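Protein (endonuclease) (Salmonella typhimurium, PDB 1BYR) is an endonuclease with a phospholipase D-like domain, an alpha/beta fold in which helices pack on a mixed beta-sheet. Local coordinates at residues 54-59 with 80-85; 35-40 with 72-77; 26-31 with 99-104. All coordinates share one frame; numbering follows the deposited sequence.

Contact 1 (54-59 with 80-85); sequences VDVKIV and SGIPLR
Parallel strand pairing joins I58 to L84 and V59 to R85, in the buried part of the central sheet where strand 55-61 runs beside strand 84-87. I58 supplies both ladder bonds: its N donates to P83 O at 3.0 Å, and its O accepts from R85 N at 2.8 Å. Both are nearly straight continuations of the carbonyls. One step earlier the ladder stops, because P83 has no N-H for V56 O and presents ring carbon CD at 3.0 Å instead. The same ring also lies against the K57 chain, P83 CB being 3.9 Å from K57 CG, an apolar stem suited to a partly exposed place.

These strands are the two ends of a beta-alpha-beta crossover whose helix is 68-79. G81 closes that helix in a Schellman motif, its positive phi of 84° being easy for a residue without a side chain.

I58 and L84 share one face of the sheet. With chi1 at 167° and chi2 at 80°, L84 brings CD1 to within 3.7 Å of I58 CB. I82 CG2 touches both V56 CG1, at 4.0 Å, and I58 CD1, at 3.8 Å, so branched chains fill the space beneath helices 40-51 and 68-79. V59 and R85 point to the other face, towards helix 131-146; the R85 guanidinium meets W145 of that helix and makes a salt bridge with D150 of strand 149-150.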
ATOM      1  N   VAL A  54       5.430 -25.184  -1.935  1.00 13.46           N
ATOM      2  CA  VAL A  54       5.617 -23.878  -2.563  1.00 12.13           C
ATOM      3  C   VAL A  54       6.983 -23.264  -2.274  1.00 11.37           C
ATOM      4  O   VAL A  54       7.471 -23.306  -1.142  1.00 11.44           O
ATOM      5  CB  VAL A  54       4.525 -22.886  -2.115  1.00 12.03           C
ATOM      6  CG1 VAL A  54       4.836 -21.488  -2.651  1.00 13.35           C
ATOM      7  CG2 VAL A  54       3.156 -23.363  -2.605  1.00 11.84           C
ATOM      8  N   ASP A  55       7.590 -22.694  -3.312  1.00 10.76           N
ATOM      9  CA  ASP A  55       8.897 -22.052  -3.201  1.00 11.38           C
ATOM     10  C   ASP A  55       8.687 -20.645  -2.630  1.00 11.24           C
ATOM     11  O   ASP A  55       8.340 -19.709  -3.357  1.00 11.09           O
ATOM     12  CB  ASP A  55       9.555 -21.995  -4.590  1.00 11.95           C
ATOM     13  CG  ASP A  55      10.842 -21.185  -4.616  1.00 14.26           C
ATOM     14  OD1 ASP A  55      11.331 -20.777  -3.543  1.00 14.18           O
ATOM     15  OD2 ASP A  55      11.373 -20.954  -5.720  1.00 12.16           O
ATOM     16  N   VAL A  56       8.865 -20.520  -1.316  1.00 10.88           N
ATOM     17  CA  VAL A  56       8.690 -19.248  -0.612  1.00 10.34           C
ATOM     18  C   VAL A  56       9.999 -18.545  -0.217  1.00 10.88           C
ATOM     19  O   VAL A  56      10.877 -19.141   0.414  1.00 11.01           O
ATOM     20  CB  VAL A  56       7.840 -19.457   0.686  1.00 10.57           C
ATOM     21  CG1 VAL A  56       7.501 -18.105   1.323  1.00  8.72           C
ATOM     22  CG2 VAL A  56       6.551 -20.238   0.362  1.00  8.61           C
ATOM     23  N   LYS A  57      10.135 -17.274  -0.606  1.00  9.29           N
ATOM     24  CA  LYS A  57      11.309 -16.476  -0.245  1.00  9.60           C
ATOM     25  C   LYS A  57      10.814 -15.095   0.212  1.00 11.47           C
ATOM     26  O   LYS A  57       9.921 -14.494  -0.406  1.00 11.01           O
ATOM     27  CB  LYS A  57      12.272 -16.360  -1.432  1.00  9.93           C
ATOM     28  CG  LYS A  57      12.988 -17.671  -1.755  1.00 12.47           C
ATOM     29  CD  LYS A  57      14.138 -17.460  -2.716  1.00 14.49           C
ATOM     30  CE  LYS A  57      14.645 -18.779  -3.288  1.00 17.96           C
ATOM     31  NZ  LYS A  57      15.732 -18.578  -4.305  1.00 18.16           N
ATOM     32  N   ILE A  58      11.393 -14.591   1.299  1.00 10.38           N
ATOM     33  CA  ILE A  58      10.963 -13.324   1.877  1.00  9.11           C
ATOM     34  C   ILE A  58      12.074 -12.332   2.230  1.00  8.44           C
ATOM     35  O   ILE A  58      13.111 -12.711   2.770  1.00  8.67           O
ATOM     36  CB  ILE A  58      10.156 -13.621   3.166  1.00  7.16           C
ATOM     37  CG1 ILE A  58       9.155 -14.738   2.884  1.00  7.30           C
ATOM     38  CG2 ILE A  58       9.460 -12.363   3.682  1.00  8.38           C
ATOM     39  CD1 ILE A  58       8.420 -15.236   4.115  1.00  5.64           C
ATOM     40  N   VAL A  59      11.869 -11.056   1.898  1.00  8.67           N
ATOM     41  CA  VAL A  59      12.832 -10.010   2.252  1.00  9.80           C
ATOM     42  C   VAL A  59      12.060  -8.955   3.012  1.00  9.42           C
ATOM     43  O   VAL A  59      11.052  -8.440   2.519  1.00  9.91           O
ATOM     44  CB  VAL A  59      13.482  -9.337   1.022  1.00 10.68           C
ATOM     45  CG1 VAL A  59      14.549 -10.240   0.470  1.00 16.74           C
ATOM     46  CG2 VAL A  59      12.435  -9.017  -0.023  1.00  9.74           C
ATOM     47  N   SER A  80      11.303 -23.113   9.514  1.00 14.75           N
ATOM     48  CA  SER A  80      10.553 -23.883   8.523  1.00 12.44           C
ATOM     49  C   SER A  80      11.298 -24.081   7.204  1.00 11.49           C
ATOM     50  O   SER A  80      10.775 -24.695   6.286  1.00 13.01           O
ATOM     51  CB  SER A  80       9.216 -23.212   8.228  1.00 12.15           C
ATOM     52  OG  SER A  80       8.430 -23.154   9.396  1.00 17.35           O
ATOM     53  N   GLY A  81      12.510 -23.555   7.099  1.00 10.37           N
ATOM     54  CA  GLY A  81      13.260 -23.725   5.869  1.00  9.82           C
ATOM     55  C   GLY A  81      12.912 -22.693   4.806  1.00 10.36           C
ATOM     56  O   GLY A  81      13.301 -22.840   3.653  1.00 11.16           O
ATOM     57  N   ILE A  82      12.176 -21.649   5.181  1.00 10.21           N
ATOM     58  CA  ILE A  82      11.820 -20.604   4.224  1.00  9.06           C
ATOM     59  C   ILE A  82      12.942 -19.580   4.181  1.00  9.02           C
ATOM     60  O   ILE A  82      13.242 -18.936   5.188  1.00  9.14           O
ATOM     61  CB  ILE A  82      10.522 -19.839   4.628  1.00 10.55           C
ATOM     62  CG1 ILE A  82       9.286 -20.652   4.253  1.00  7.74           C
ATOM     63  CG2 ILE A  82      10.464 -18.482   3.908  1.00 10.29           C
ATOM     64  CD1 ILE A  82       8.029 -20.221   5.017  1.00  6.39           C
ATOM     65  N   PRO A  83      13.576 -19.416   3.011  1.00 10.05           N
ATOM     66  CA  PRO A  83      14.665 -18.437   2.892  1.00 11.19           C
ATOM     67  C   PRO A  83      14.195 -17.010   3.238  1.00 10.31           C
ATOM     68  O   PRO A  83      13.272 -16.467   2.623  1.00  9.77           O
ATOM     69  CB  PRO A  83      15.115 -18.570   1.434  1.00 11.28           C
ATOM     70  CG  PRO A  83      14.618 -19.959   1.017  1.00 10.68           C
ATOM     71  CD  PRO A  83      13.335 -20.133   1.747  1.00  9.60           C
ATOM     72  N   LEU A  84      14.829 -16.402   4.235  1.00  8.51           N
ATOM     73  CA  LEU A  84      14.445 -15.070   4.664  1.00  8.89           C
ATOM     74  C   LEU A  84      15.625 -14.116   4.829  1.00  8.91           C
ATOM     75  O   LEU A  84      16.693 -14.498   5.312  1.00 10.00           O
ATOM     76  CB  LEU A  84      13.666 -15.187   5.977  1.00  8.07           C
ATOM     77  CG  LEU A  84      13.397 -13.936   6.807  1.00  7.77           C
ATOM     78  CD1 LEU A  84      12.201 -13.178   6.215  1.00  6.26           C
ATOM     79  CD2 LEU A  84      13.124 -14.346   8.255  1.00  5.18           C
ATOM     80  N   ARG A  85      15.429 -12.863   4.411  1.00  9.47           N
ATOM     81  CA  ARG A  85      16.462 -11.841   4.520  1.00  9.12           C
ATOM     82  C   ARG A  85      15.949 -10.509   5.061  1.00  8.23           C
ATOM     83  O   ARG A  85      14.799 -10.125   4.842  1.00  5.11           O
ATOM     84  CB  ARG A  85      17.112 -11.567   3.151  1.00  8.88           C
ATOM     85  CG  ARG A  85      17.920 -12.709   2.572  1.00 11.54           C
ATOM     86  CD  ARG A  85      18.748 -12.263   1.362  1.00 13.33           C
ATOM     87  NE  ARG A  85      19.726 -13.281   1.001  1.00 13.26           N
ATOM     88  CZ  ARG A  85      20.384 -13.316  -0.152  1.00 18.36           C
ATOM     89  NH1 ARG A  85      20.176 -12.384  -1.082  1.00 17.70           N
ATOM     90  NH2 ARG A  85      21.256 -14.292  -0.380  1.00 19.06           N
TER

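Contact 2 (35-40 with 72-77); sequences YSFTAP and AAMNYI
F37 packs against A73, M74 and I77 on one side of helix 68-79, and this apolar contact is nearly the whole of the meeting. Its CG stands anti to the backbone N (chi1 -172°), which carries the ring away from the loop and in among the helix side chains. The ring is met at its edge, near its plane, by two of them: I77 CG1 comes to 3.8 Å from F37 CE2 and 3.9 Å from F37 CZ, while M74 CG lies 4.3 Å from F37 CD2. A73 CB approaches obliquely, 4.2 Å from F37 CD2. A73 and I77 stand one helical turn apart, and the small alanine lets the loop backbone come close while the longer isoleucine extends to the far end of the ring.

Polar groups give the two segments little to share. F37 O faces A73 CB at 3.7 Å and is buried without a bonding partner in the model, an apparent cost of this close packing. The amides of Y76 and I77 are engaged within the helix, I77 N donating to A73 O at 2.8 Å. F37 N is held by N65 OD1 from beyond the contact.

The loop leads from strand 29-34 into helix 40-51, with A39 as the N-cap residue. M43 of that helix touches F37, A73 and Y76, while I58 and I60 of strand 55-61 pack on F37 from the sheet.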
ATOM      1  N   TYR A  35       7.394  -4.743   5.580  1.00  7.82           N
ATOM      2  CA  TYR A  35       7.993  -3.754   6.467  1.00  7.13           C
ATOM      3  C   TYR A  35       7.764  -4.511   7.784  1.00  7.49           C
ATOM      4  O   TYR A  35       8.347  -5.566   7.977  1.00  9.87           O
ATOM      5  CB  TYR A  35       7.196  -2.451   6.408  1.00  7.65           C
ATOM      6  CG  TYR A  35       7.589  -1.419   7.443  1.00  7.28           C
ATOM      7  CD1 TYR A  35       8.913  -1.256   7.831  1.00  9.09           C
ATOM      8  CD2 TYR A  35       6.632  -0.604   8.026  1.00  7.76           C
ATOM      9  CE1 TYR A  35       9.271  -0.304   8.781  1.00  9.46           C
ATOM     10  CE2 TYR A  35       6.978   0.350   8.979  1.00  7.71           C
ATOM     11  CZ  TYR A  35       8.299   0.500   9.351  1.00  9.17           C
ATOM     12  OH  TYR A  35       8.644   1.458  10.280  1.00 10.67           O
ATOM     13  N   SER A  36       6.908  -4.020   8.668  1.00  7.04           N
ATOM     14  CA  SER A  36       6.629  -4.756   9.902  1.00  8.17           C
ATOM     15  C   SER A  36       6.133  -6.165   9.559  1.00  9.44           C
ATOM     16  O   SER A  36       5.112  -6.323   8.896  1.00  8.30           O
ATOM     17  CB  SER A  36       5.575  -4.019  10.701  1.00  7.76           C
ATOM     18  OG  SER A  36       5.905  -2.664  10.739  1.00  8.28           O
ATOM     19  N   PHE A  37       6.850  -7.180  10.046  1.00  8.76           N
ATOM     20  CA  PHE A  37       6.565  -8.587   9.766  1.00  8.21           C
ATOM     21  C   PHE A  37       6.264  -9.302  11.093  1.00  9.82           C
ATOM     22  O   PHE A  37       7.176  -9.838  11.723  1.00  9.33           O
ATOM     23  CB  PHE A  37       7.827  -9.146   9.089  1.00  8.56           C
ATOM     24  CG  PHE A  37       7.697 -10.533   8.529  1.00  8.41           C
ATOM     25  CD1 PHE A  37       6.922 -10.786   7.405  1.00  7.19           C
ATOM     26  CD2 PHE A  37       8.413 -11.586   9.097  1.00  8.24           C
ATOM     27  CE1 PHE A  37       6.868 -12.066   6.842  1.00  6.34           C
ATOM     28  CE2 PHE A  37       8.364 -12.867   8.545  1.00  5.63           C
ATOM     29  CZ  PHE A  37       7.589 -13.107   7.423  1.00  6.52           C
ATOM     30  N   THR A  38       4.995  -9.330  11.506  1.00  9.37           N
ATOM     31  CA  THR A  38       4.640  -9.935  12.803  1.00  9.40           C
ATOM     32  C   THR A  38       3.368 -10.793  12.955  1.00  9.90           C
ATOM     33  O   THR A  38       3.285 -11.592  13.893  1.00 10.31           O
ATOM     34  CB  THR A  38       4.534  -8.843  13.915  1.00  8.92           C
ATOM     35  OG1 THR A  38       3.415  -7.992  13.632  1.00  8.82           O
ATOM     36  CG2 THR A  38       5.787  -7.982  13.978  1.00  8.46           C
ATOM     37  N   ALA A  39       2.386 -10.636  12.075  1.00  7.48           N
ATOM     38  CA  ALA A  39       1.126 -11.379  12.204  1.00  8.23           C
ATOM     39  C   ALA A  39       1.221 -12.909  12.232  1.00  9.12           C
ATOM     40  O   ALA A  39       1.522 -13.542  11.217  1.00  9.01           O
ATOM     41  CB  ALA A  39       0.156 -10.943  11.106  1.00  6.90           C
ATOM     42  N   PRO A  40       0.931 -13.530  13.392  1.00 10.60           N
ATOM     43  CA  PRO A  40       1.008 -14.994  13.489  1.00 10.14           C
ATOM     44  C   PRO A  40       0.212 -15.728  12.403  1.00  8.95           C
ATOM     45  O   PRO A  40       0.688 -16.709  11.849  1.00  9.50           O
ATOM     46  CB  PRO A  40       0.493 -15.291  14.901  1.00 10.49           C
ATOM     47  CG  PRO A  40       0.786 -14.038  15.665  1.00 12.15           C
ATOM     48  CD  PRO A  40       0.536 -12.923  14.676  1.00 10.22           C
ATOM     49  N   ALA A  72       9.977 -13.385  16.881  1.00  9.08           N
ATOM     50  CA  ALA A  72       9.214 -14.627  16.958  1.00  8.38           C
ATOM     51  C   ALA A  72       8.803 -15.091  15.551  1.00  8.03           C
ATOM     52  O   ALA A  72       8.947 -16.263  15.217  1.00  7.94           O
ATOM     53  CB  ALA A  72       7.970 -14.421  17.827  1.00  8.26           C
ATOM     54  N   ALA A  73       8.319 -14.177  14.717  1.00  6.82           N
ATOM     55  CA  ALA A  73       7.908 -14.544  13.362  1.00  6.15           C
ATOM     56  C   ALA A  73       9.093 -14.924  12.490  1.00  7.19           C
ATOM     57  O   ALA A  73       9.042 -15.898  11.738  1.00  7.85           O
ATOM     58  CB  ALA A  73       7.132 -13.386  12.712  1.00  6.64           C
ATOM     59  N   MET A  74      10.160 -14.139  12.575  1.00  8.54           N
ATOM     60  CA  MET A  74      11.363 -14.408  11.801  1.00  8.52           C
ATOM     61  C   MET A  74      11.925 -15.770  12.189  1.00  8.49           C
ATOM     62  O   MET A  74      12.317 -16.541  11.314  1.00  9.16           O
ATOM     63  CB  MET A  74      12.412 -13.302  12.032  1.00 10.88           C
ATOM     64  CG  MET A  74      11.987 -11.901  11.496  1.00  6.73           C
ATOM     65  SD  MET A  74      12.806 -10.486  12.316  1.00  7.31           S
ATOM     66  CE  MET A  74      14.409 -10.520  11.553  1.00  4.89           C
ATOM     67  N   ASN A  75      11.945 -16.085  13.487  1.00  9.58           N
ATOM     68  CA  ASN A  75      12.457 -17.382  13.951  1.00  9.86           C
ATOM     69  C   ASN A  75      11.537 -18.506  13.462  1.00 11.04           C
ATOM     70  O   ASN A  75      11.990 -19.536  12.954  1.00 12.02           O
ATOM     71  CB  ASN A  75      12.550 -17.430  15.485  1.00  6.19           C
ATOM     72  CG  ASN A  75      13.780 -16.716  16.025  1.00  8.63           C
ATOM     73  OD1 ASN A  75      13.869 -16.418  17.221  1.00 11.76           O
ATOM     74  ND2 ASN A  75      14.728 -16.442  15.155  1.00  6.63           N
ATOM     75  N   TYR A  76      10.236 -18.302  13.622  1.00 12.08           N
ATOM     76  CA  TYR A  76       9.250 -19.273  13.168  1.00 12.20           C
ATOM     77  C   TYR A  76       9.433 -19.552  11.670  1.00 10.74           C
ATOM     78  O   TYR A  76       9.459 -20.702  11.241  1.00 11.00           O
ATOM     79  CB  TYR A  76       7.844 -18.729  13.434  1.00 11.95           C
ATOM     80  CG  TYR A  76       6.741 -19.637  12.976  1.00 15.10           C
ATOM     81  CD1 TYR A  76       6.584 -20.903  13.522  1.00 16.41           C
ATOM     82  CD2 TYR A  76       5.853 -19.233  11.992  1.00 15.39           C
ATOM     83  CE1 TYR A  76       5.568 -21.742  13.095  1.00 16.52           C
ATOM     84  CE2 TYR A  76       4.845 -20.057  11.565  1.00 14.81           C
ATOM     85  CZ  TYR A  76       4.703 -21.310  12.114  1.00 17.34           C
ATOM     86  OH  TYR A  76       3.694 -22.133  11.672  1.00 15.88           O
ATOM     87  N   ILE A  77       9.589 -18.496  10.881  1.00  9.99           N
ATOM     88  CA  ILE A  77       9.764 -18.633   9.441  1.00  9.62           C
ATOM     89  C   ILE A  77      11.075 -19.340   9.045  1.00 10.91           C
ATOM     90  O   ILE A  77      11.059 -20.264   8.217  1.00 11.80           O
ATOM     91  CB  ILE A  77       9.679 -17.239   8.747  1.00 10.52           C
ATOM     92  CG1 ILE A  77       8.276 -16.668   8.923  1.00 11.23           C
ATOM     93  CG2 ILE A  77      10.029 -17.346   7.279  1.00  8.49           C
ATOM     94  CD1 ILE A  77       7.204 -17.405   8.153  1.00 13.17           C
TER

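Contact 3 (26-31 with 99-104); sequences AKTSIR and IVDNVT
D101 turns its CG anti to its carbonyl carbon (chi1 -66°), which aims the carboxylate at the backbone of K27, T28 and S29; T28, with chi1 63°, brings OG1 round to the same group. OD1 accepts from both T28 N and S29 N at 2.8 Å, the first coming from above the carboxylate plane and the second nearly along the C-O axis. OD2 receives K27 N at 3.0 Å through its syn lone pair. Three successive amides are thus gathered by one side chain, a task well suited to aspartate, whose two oxygens sit on a short stem. T28 OG1 adds at most a weak bond to OD1. The gathered N-H groups would probably stabilise the carboxylate's negative charge.

D101 N returns a bond to S29 O at 2.8 Å, tying the same residue to the start of strand 29-34. Farther along, R31 and I99 form an antiparallel hydrogen-bonded pair, each N donating to the other's O at 2.9 Å. One step back, towards S29 and D101, I30 and V100 form a non-hydrogen-bonded pair. V100 CG1 presses on A26 CB, 3.5 Å away, a tight contact that the small side chain of alanine makes possible. A water bridges the two segments: it donates to I99 O, accepts from N102 N and is bonded to S29 OG. The R31 guanidinium reaches D55 on the next strand and W141 of helix 131-146.

D101 and N102 both adopt positive phi, which turns the chain sharply, and V103 and T104 then both face V100. The arrangement is a beta-hairpin between strands 97-100 and 104-108 with a classic beta bulge, its turn clasping the start of strand 29-34.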
ATOM      1  N   ALA A  26      -1.209 -20.102  -3.594  1.00 10.65           N
ATOM      2  CA  ALA A  26       0.076 -20.411  -4.214  1.00 12.38           C
ATOM      3  C   ALA A  26       0.306 -21.905  -4.430  1.00 14.20           C
ATOM      4  O   ALA A  26       0.237 -22.712  -3.491  1.00 12.87           O
ATOM      5  CB  ALA A  26       1.212 -19.833  -3.384  1.00 10.44           C
ATOM      6  N   LYS A  27       0.583 -22.262  -5.680  1.00 16.03           N
ATOM      7  CA  LYS A  27       0.847 -23.656  -6.039  1.00 16.84           C
ATOM      8  C   LYS A  27       2.325 -23.870  -6.344  1.00 15.94           C
ATOM      9  O   LYS A  27       2.821 -24.980  -6.247  1.00 15.82           O
ATOM     10  CB  LYS A  27       0.025 -24.064  -7.265  1.00 18.35           C
ATOM     11  CG  LYS A  27      -1.463 -23.738  -7.175  1.00 19.46           C
ATOM     12  CD  LYS A  27      -2.170 -24.599  -6.147  1.00 20.18           C
ATOM     13  CE  LYS A  27      -3.691 -24.573  -6.353  1.00 23.21           C
ATOM     14  NZ  LYS A  27      -4.289 -23.195  -6.362  1.00 19.74           N
ATOM     15  N   THR A  28       3.028 -22.797  -6.700  1.00 14.27           N
ATOM     16  CA  THR A  28       4.435 -22.915  -7.028  1.00 13.32           C
ATOM     17  C   THR A  28       5.376 -21.927  -6.342  1.00 13.11           C
ATOM     18  O   THR A  28       6.442 -22.312  -5.868  1.00 12.03           O
ATOM     19  CB  THR A  28       4.647 -22.814  -8.543  1.00 15.16           C
ATOM     20  OG1 THR A  28       4.219 -21.523  -8.991  1.00 19.03           O
ATOM     21  CG2 THR A  28       3.840 -23.881  -9.274  1.00 16.33           C
ATOM     22  N   SER A  29       5.015 -20.649  -6.284  1.00 11.27           N
ATOM     23  CA  SER A  29       5.917 -19.684  -5.645  1.00 12.49           C
ATOM     24  C   SER A  29       5.290 -18.500  -4.937  1.00 11.93           C
ATOM     25  O   SER A  29       4.155 -18.109  -5.198  1.00 11.51           O
ATOM     26  CB  SER A  29       6.935 -19.151  -6.665  1.00 11.07           C
ATOM     27  OG  SER A  29       6.279 -18.491  -7.739  1.00 14.07           O
ATOM     28  N   ILE A  30       6.072 -17.940  -4.022  1.00 12.64           N
ATOM     29  CA  ILE A  30       5.687 -16.781  -3.255  1.00 10.37           C
ATOM     30  C   ILE A  30       6.952 -15.967  -3.044  1.00 11.13           C
ATOM     31  O   ILE A  30       7.953 -16.483  -2.554  1.00 12.62           O
ATOM     32  CB  ILE A  30       5.129 -17.177  -1.875  1.00 10.22           C
ATOM     33  CG1 ILE A  30       3.744 -17.792  -2.026  1.00  7.80           C
ATOM     34  CG2 ILE A  30       5.043 -15.947  -0.970  1.00 10.05           C
ATOM     35  CD1 ILE A  30       3.023 -17.968  -0.703  1.00  6.88           C
ATOM     36  N   ARG A  31       6.916 -14.700  -3.446  1.00  9.59           N
ATOM     37  CA  ARG A  31       8.050 -13.795  -3.266  1.00  8.95           C
ATOM     38  C   ARG A  31       7.432 -12.650  -2.488  1.00  8.31           C
ATOM     39  O   ARG A  31       6.634 -11.906  -3.033  1.00  6.58           O
ATOM     40  CB  ARG A  31       8.567 -13.300  -4.623  1.00  9.61           C
ATOM     41  CG  ARG A  31       9.351 -14.349  -5.420  1.00 11.04           C
ATOM     42  CD  ARG A  31      10.516 -14.903  -4.615  1.00 10.61           C
ATOM     43  NE  ARG A  31      11.258 -15.925  -5.349  1.00 11.92           N
ATOM     44  CZ  ARG A  31      11.158 -17.232  -5.127  1.00 10.95           C
ATOM     45  NH1 ARG A  31      10.341 -17.699  -4.187  1.00 10.00           N
ATOM     46  NH2 ARG A  31      11.888 -18.077  -5.845  1.00  9.99           N
ATOM     47  N   ILE A  99       3.955 -11.654  -4.116  1.00  7.09           N
ATOM     48  CA  ILE A  99       3.886 -12.052  -5.515  1.00  7.67           C
ATOM     49  C   ILE A  99       3.683 -13.571  -5.521  1.00  8.29           C
ATOM     50  O   ILE A  99       4.536 -14.321  -5.049  1.00  9.26           O
ATOM     51  CB  ILE A  99       5.192 -11.713  -6.266  1.00  7.28           C
ATOM     52  CG1 ILE A  99       5.527 -10.227  -6.109  1.00  9.14           C
ATOM     53  CG2 ILE A  99       5.046 -12.052  -7.738  1.00  7.78           C
ATOM     54  CD1 ILE A  99       6.997  -9.916  -6.306  1.00  8.54           C
ATOM     55  N   VAL A 100       2.552 -14.020  -6.060  1.00  9.51           N
ATOM     56  CA  VAL A 100       2.210 -15.443  -6.087  1.00  9.24           C
ATOM     57  C   VAL A 100       2.252 -16.113  -7.468  1.00 10.71           C
ATOM     58  O   VAL A 100       1.674 -15.614  -8.454  1.00 11.20           O
ATOM     59  CB  VAL A 100       0.802 -15.638  -5.472  1.00  9.02           C
ATOM     60  CG1 VAL A 100       0.424 -17.120  -5.423  1.00  9.74           C
ATOM     61  CG2 VAL A 100       0.782 -15.036  -4.076  1.00  8.62           C
ATOM     62  N   ASP A 101       2.973 -17.228  -7.546  1.00  9.81           N
ATOM     63  CA  ASP A 101       3.072 -18.006  -8.768  1.00 11.60           C
ATOM     64  C   ASP A 101       3.490 -17.207 -10.011  1.00 13.15           C
ATOM     65  O   ASP A 101       3.054 -17.496 -11.125  1.00 12.64           O
ATOM     66  CB  ASP A 101       1.741 -18.731  -9.011  1.00  9.84           C
ATOM     67  CG  ASP A 101       1.454 -19.793  -7.945  1.00 10.68           C
ATOM     68  OD1 ASP A 101       2.397 -20.158  -7.214  1.00  8.24           O
ATOM     69  OD2 ASP A 101       0.303 -20.250  -7.823  1.00  8.58           O
ATOM     70  N   ASN A 102       4.342 -16.209  -9.811  1.00 14.41           N
ATOM     71  CA  ASN A 102       4.853 -15.397 -10.905  1.00 15.61           C
ATOM     72  C   ASN A 102       3.816 -14.697 -11.788  1.00 12.40           C
ATOM     73  O   ASN A 102       4.150 -14.203 -12.856  1.00 12.36           O
ATOM     74  CB  ASN A 102       5.773 -16.252 -11.780  1.00 21.06           C
ATOM     75  CG  ASN A 102       6.629 -15.416 -12.716  1.00 30.26           C
ATOM     76  OD1 ASN A 102       7.664 -14.872 -12.323  1.00 33.77           O
ATOM     77  ND2 ASN A 102       6.201 -15.316 -13.968  1.00 34.61           N
ATOM     78  N   VAL A 103       2.563 -14.656 -11.358  1.00 11.22           N
ATOM     79  CA  VAL A 103       1.529 -14.000 -12.154  1.00  9.46           C
ATOM     80  C   VAL A 103       0.524 -13.209 -11.337  1.00  9.48           C
ATOM     81  O   VAL A 103      -0.298 -12.498 -11.896  1.00 10.07           O
ATOM     82  CB  VAL A 103       0.733 -15.004 -13.007  1.00 10.37           C
ATOM     83  CG1 VAL A 103       1.670 -15.930 -13.754  1.00  9.39           C
ATOM     84  CG2 VAL A 103      -0.207 -15.782 -12.121  1.00 10.06           C
ATOM     85  N   THR A 104       0.573 -13.344 -10.016  1.00  8.63           N
ATOM     86  CA  THR A 104      -0.371 -12.635  -9.160  1.00  8.94           C
ATOM     87  C   THR A 104       0.338 -11.733  -8.162  1.00  9.62           C
ATOM     88  O   THR A 104       1.400 -12.080  -7.645  1.00  9.80           O
ATOM     89  CB  THR A 104      -1.285 -13.637  -8.426  1.00  8.63           C
ATOM     90  OG1 THR A 104      -2.264 -14.127  -9.357  1.00  9.40           O
ATOM     91  CG2 THR A 104      -1.988 -12.985  -7.244  1.00  8.20           C
TER
HETATM   92  O   HOH W   1       5.848 -15.583  -7.283  1.00 14.03           O

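How the contacts relate
Contacts 1 and 3 belong to one sheet, in which strands 97-100, 29-34, 55-61 and 84-87 lie side by side in that order. Their centres are about 12 Å apart, and the junction of 29-34 with 55-61 joins them through the D55-R31 salt bridge and a probable bond from D55 N to T28 O. Contact 2 lies on the face of the sheet covered by helices 40-51 and 68-79, its centre about 12 Å from that of contact 1 and about 20 Å from that of contact 3; F37 and I77 touch I58. Along the chain, the segments of contacts 1 and 2 alternate, both between the halves of contact 3. Sheet and helix layer of the PLD-like domain are interlocked.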